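Local coordinates for protein Ent-copalyl diphosphate synthase (Streptomyces platensis, PDB 5BP8) that is a largely alpha-helical protein of the terpene synthase class, probably related to squalene-hopene cyclases, at residues Leu134-Thr146 and Leu153-Ala165. Numbering follows the deposited sequence.
Sequences LLADINTRLAALT and LGAWSGTTLTSPA
Ser157 OG donates to Leu145 O at 2.6 Å, from above the carbonyl plane, where an extended segment runs back along helix 127-144 in this largely helical protein. Next to it, Leu145 CD1 lies against Leu153 CG and Trp156 CB. A type II turn from Trp156 to Thr159 places Gly158, whose positive phi glycine tolerates easily; Gly158 N donates to Leu142 O with an N-H...O angle of 173°, again from above the carbonyl plane and not on a lone pair. On the buried side of the helix, Leu161 CB meets Leu135 CD1 at 3.8 Å and Leu161 CD1 meets Ile138 CG2, while Leu142 CD1 comes near Leu161 CG, these two side chains crossing at about a right angle. A water donates to both Asn139 O and Thr159 O. Asparagine suits position 139 because it offers a donor and an acceptor side by side, and its two bonds fix which way round the amide sits. Its CG stands anti to the carbonyl carbon (chi1 -77°), which turns the amide to the passing chain. Leu161 N donates to Asn139 OD1 (2.8 Å), tilted from the carbonyl plane, while Asn139 ND2 reaches Leu161 O (3.0 Å) in that carbonyl's plane, on a lone pair.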
# COMPACT_ATOMS: atom_id res chain seq x y z
N LEU A 134 17.06 -7.54 -7.92
CA LEU A 134 16.53 -8.83 -8.34
C LEU A 134 17.04 -9.25 -9.72
O LEU A 134 17.37 -10.43 -9.96
CB LEU A 134 15.00 -8.77 -8.37
CG LEU A 134 14.40 -8.75 -6.96
CD1 LEU A 134 12.95 -8.41 -6.99
CD2 LEU A 134 14.63 -10.07 -6.22
N LEU A 135 17.10 -8.27 -10.62
CA LEU A 135 17.63 -8.52 -11.95
C LEU A 135 19.07 -9.06 -11.90
O LEU A 135 19.40 -10.03 -12.59
CB LEU A 135 17.54 -7.26 -12.80
CG LEU A 135 18.00 -7.39 -14.26
CD1 LEU A 135 17.21 -8.46 -14.96
CD2 LEU A 135 17.82 -6.08 -15.00
N ALA A 136 19.92 -8.45 -11.05
CA ALA A 136 21.30 -8.93 -10.88
C ALA A 136 21.33 -10.35 -10.31
O ALA A 136 22.11 -11.17 -10.78
CB ALA A 136 22.11 -7.98 -9.99
N ASP A 137 20.46 -10.65 -9.34
CA ASP A 137 20.44 -12.01 -8.78
C ASP A 137 19.94 -13.03 -9.80
O ASP A 137 20.47 -14.14 -9.88
CB ASP A 137 19.60 -12.08 -7.50
CG ASP A 137 20.35 -11.55 -6.27
OD1 ASP A 137 21.60 -11.44 -6.32
OD2 ASP A 137 19.69 -11.29 -5.24
N ILE A 138 18.96 -12.63 -10.59
CA ILE A 138 18.47 -13.50 -11.69
C ILE A 138 19.62 -13.80 -12.66
O ILE A 138 19.90 -14.95 -12.97
CB ILE A 138 17.29 -12.88 -12.44
CG1 ILE A 138 16.05 -12.91 -11.52
CG2 ILE A 138 17.01 -13.65 -13.74
CD1 ILE A 138 14.90 -12.06 -12.04
N ASN A 139 20.34 -12.77 -13.07
CA ASN A 139 21.43 -12.99 -14.00
C ASN A 139 22.52 -13.88 -13.42
O ASN A 139 23.06 -14.72 -14.13
CB ASN A 139 21.98 -11.66 -14.52
CG ASN A 139 21.07 -11.05 -15.55
OD1 ASN A 139 20.43 -11.79 -16.32
ND2 ASN A 139 21.00 -9.72 -15.60
N THR A 140 22.80 -13.74 -12.14
CA THR A 140 23.73 -14.63 -11.46
C THR A 140 23.27 -16.07 -11.52
O THR A 140 24.08 -16.98 -11.85
CB THR A 140 23.98 -14.15 -10.01
OG1 THR A 140 24.59 -12.86 -10.07
CG2 THR A 140 24.87 -15.09 -9.26
N ARG A 141 21.99 -16.30 -11.23
CA ARG A 141 21.44 -17.64 -11.29
C ARG A 141 21.44 -18.21 -12.71
O ARG A 141 21.71 -19.40 -12.89
CB ARG A 141 20.01 -17.69 -10.74
CG ARG A 141 19.89 -17.27 -9.29
CD ARG A 141 20.32 -18.35 -8.35
NE ARG A 141 20.16 -17.90 -6.97
CZ ARG A 141 20.65 -18.54 -5.91
NH1 ARG A 141 21.36 -19.68 -6.06
NH2 ARG A 141 20.46 -18.03 -4.70
N LEU A 142 21.15 -17.37 -13.70
CA LEU A 142 21.16 -17.81 -15.10
C LEU A 142 22.54 -18.24 -15.55
O LEU A 142 22.69 -19.22 -16.32
CB LEU A 142 20.64 -16.70 -16.03
CG LEU A 142 19.15 -16.38 -15.88
CD1 LEU A 142 18.75 -15.22 -16.77
CD2 LEU A 142 18.28 -17.58 -16.18
N ALA A 143 23.56 -17.52 -15.10
CA ALA A 143 24.95 -17.85 -15.46
C ALA A 143 25.33 -19.20 -14.89
O ALA A 143 26.12 -19.92 -15.48
CB ALA A 143 25.91 -16.78 -14.97
N ALA A 144 24.77 -19.55 -13.73
CA ALA A 144 25.07 -20.81 -13.04
C ALA A 144 24.26 -21.99 -13.52
O ALA A 144 24.60 -23.12 -13.21
CB ALA A 144 24.87 -20.64 -11.54
N LEU A 145 23.19 -21.77 -14.28
CA LEU A 145 22.44 -22.88 -14.86
C LEU A 145 23.32 -23.70 -15.78
O LEU A 145 24.22 -23.16 -16.43
CB LEU A 145 21.26 -22.40 -15.70
CG LEU A 145 20.02 -21.86 -15.02
CD1 LEU A 145 19.08 -21.32 -16.09
CD2 LEU A 145 19.35 -22.92 -14.17
N THR A 146 23.03 -24.99 -15.84
CA THR A 146 23.61 -25.85 -16.87
C THR A 146 22.49 -26.37 -17.74
O THR A 146 21.31 -26.27 -17.39
CB THR A 146 24.32 -27.05 -16.25
OG1 THR A 146 23.35 -27.95 -15.72
CG2 THR A 146 25.24 -26.61 -15.14
N LEU A 153 14.32 -24.84 -18.98
CA LEU A 153 15.17 -23.93 -18.24
C LEU A 153 16.65 -24.03 -18.61
O LEU A 153 17.34 -23.02 -18.67
CB LEU A 153 14.89 -24.12 -16.73
CG LEU A 153 15.25 -23.01 -15.80
CD1 LEU A 153 14.63 -21.69 -16.25
CD2 LEU A 153 14.81 -23.40 -14.40
N GLY A 154 17.14 -25.23 -18.92
CA GLY A 154 18.50 -25.40 -19.41
C GLY A 154 18.84 -24.58 -20.66
O GLY A 154 19.97 -24.15 -20.85
N ALA A 155 17.83 -24.32 -21.49
CA ALA A 155 18.01 -23.49 -22.67
C ALA A 155 18.31 -22.03 -22.33
O ALA A 155 18.84 -21.29 -23.18
CB ALA A 155 16.76 -23.58 -23.55
N TRP A 156 17.96 -21.61 -21.11
CA TRP A 156 18.22 -20.25 -20.61
C TRP A 156 19.60 -20.07 -20.00
O TRP A 156 19.99 -18.95 -19.66
CB TRP A 156 17.15 -19.87 -19.56
CG TRP A 156 15.84 -19.56 -20.17
CD1 TRP A 156 14.87 -20.43 -20.47
CD2 TRP A 156 15.36 -18.26 -20.56
NE1 TRP A 156 13.79 -19.77 -21.03
CE2 TRP A 156 14.07 -18.43 -21.09
CE3 TRP A 156 15.90 -16.98 -20.50
CZ2 TRP A 156 13.30 -17.37 -21.58
CZ3 TRP A 156 15.14 -15.91 -21.00
CH2 TRP A 156 13.87 -16.12 -21.53
N SER A 157 20.36 -21.16 -19.88
CA SER A 157 21.69 -21.11 -19.32
C SER A 157 22.54 -20.05 -20.00
O SER A 157 22.59 -19.98 -21.23
CB SER A 157 22.36 -22.50 -19.44
OG SER A 157 23.65 -22.47 -18.88
N GLY A 158 23.18 -19.19 -19.21
CA GLY A 158 24.05 -18.16 -19.71
C GLY A 158 23.38 -16.93 -20.34
O GLY A 158 24.07 -16.06 -20.91
N THR A 159 22.06 -16.87 -20.29
CA THR A 159 21.33 -15.67 -20.73
C THR A 159 21.64 -14.51 -19.77
O THR A 159 21.80 -14.74 -18.59
CB THR A 159 19.81 -15.93 -20.75
OG1 THR A 159 19.50 -16.87 -21.80
CG2 THR A 159 19.02 -14.63 -20.98
N THR A 160 21.72 -13.30 -20.30
CA THR A 160 21.79 -12.08 -19.51
C THR A 160 20.59 -11.24 -19.89
O THR A 160 20.46 -10.85 -21.04
CB THR A 160 23.06 -11.27 -19.81
OG1 THR A 160 24.20 -12.10 -19.58
CG2 THR A 160 23.15 -10.05 -18.90
N LEU A 161 19.70 -11.01 -18.92
CA LEU A 161 18.57 -10.12 -19.12
C LEU A 161 19.01 -8.69 -18.88
O LEU A 161 19.82 -8.42 -17.99
CB LEU A 161 17.47 -10.48 -18.14
CG LEU A 161 16.84 -11.85 -18.26
CD1 LEU A 161 15.83 -12.02 -17.14
CD2 LEU A 161 16.20 -12.06 -19.61
N THR A 162 18.50 -7.77 -19.69
CA THR A 162 18.81 -6.36 -19.51
C THR A 162 17.53 -5.53 -19.61
O THR A 162 16.51 -6.00 -20.11
CB THR A 162 19.82 -5.85 -20.57
OG1 THR A 162 19.17 -5.74 -21.83
CG2 THR A 162 21.00 -6.79 -20.71
N SER A 163 17.60 -4.29 -19.17
CA SER A 163 16.50 -3.39 -19.27
C SER A 163 17.00 -1.99 -19.60
O SER A 163 17.99 -1.54 -19.02
CB SER A 163 15.74 -3.32 -17.95
OG SER A 163 14.74 -2.30 -17.98
N PRO A 164 16.31 -1.29 -20.49
CA PRO A 164 16.59 0.12 -20.80
C PRO A 164 16.09 1.11 -19.75
O PRO A 164 16.43 2.30 -19.82
CB PRO A 164 15.87 0.33 -22.12
CG PRO A 164 14.71 -0.59 -22.06
CD PRO A 164 15.21 -1.82 -21.33
N ALA A 165 15.31 0.64 -18.78
CA ALA A 165 14.65 1.56 -17.84
C ALA A 165 15.65 2.16 -16.87
O ALA A 165 16.44 1.44 -16.26
CB ALA A 165 13.55 0.85 -17.09
O HOH W 1 23.74 -14.20 -16.79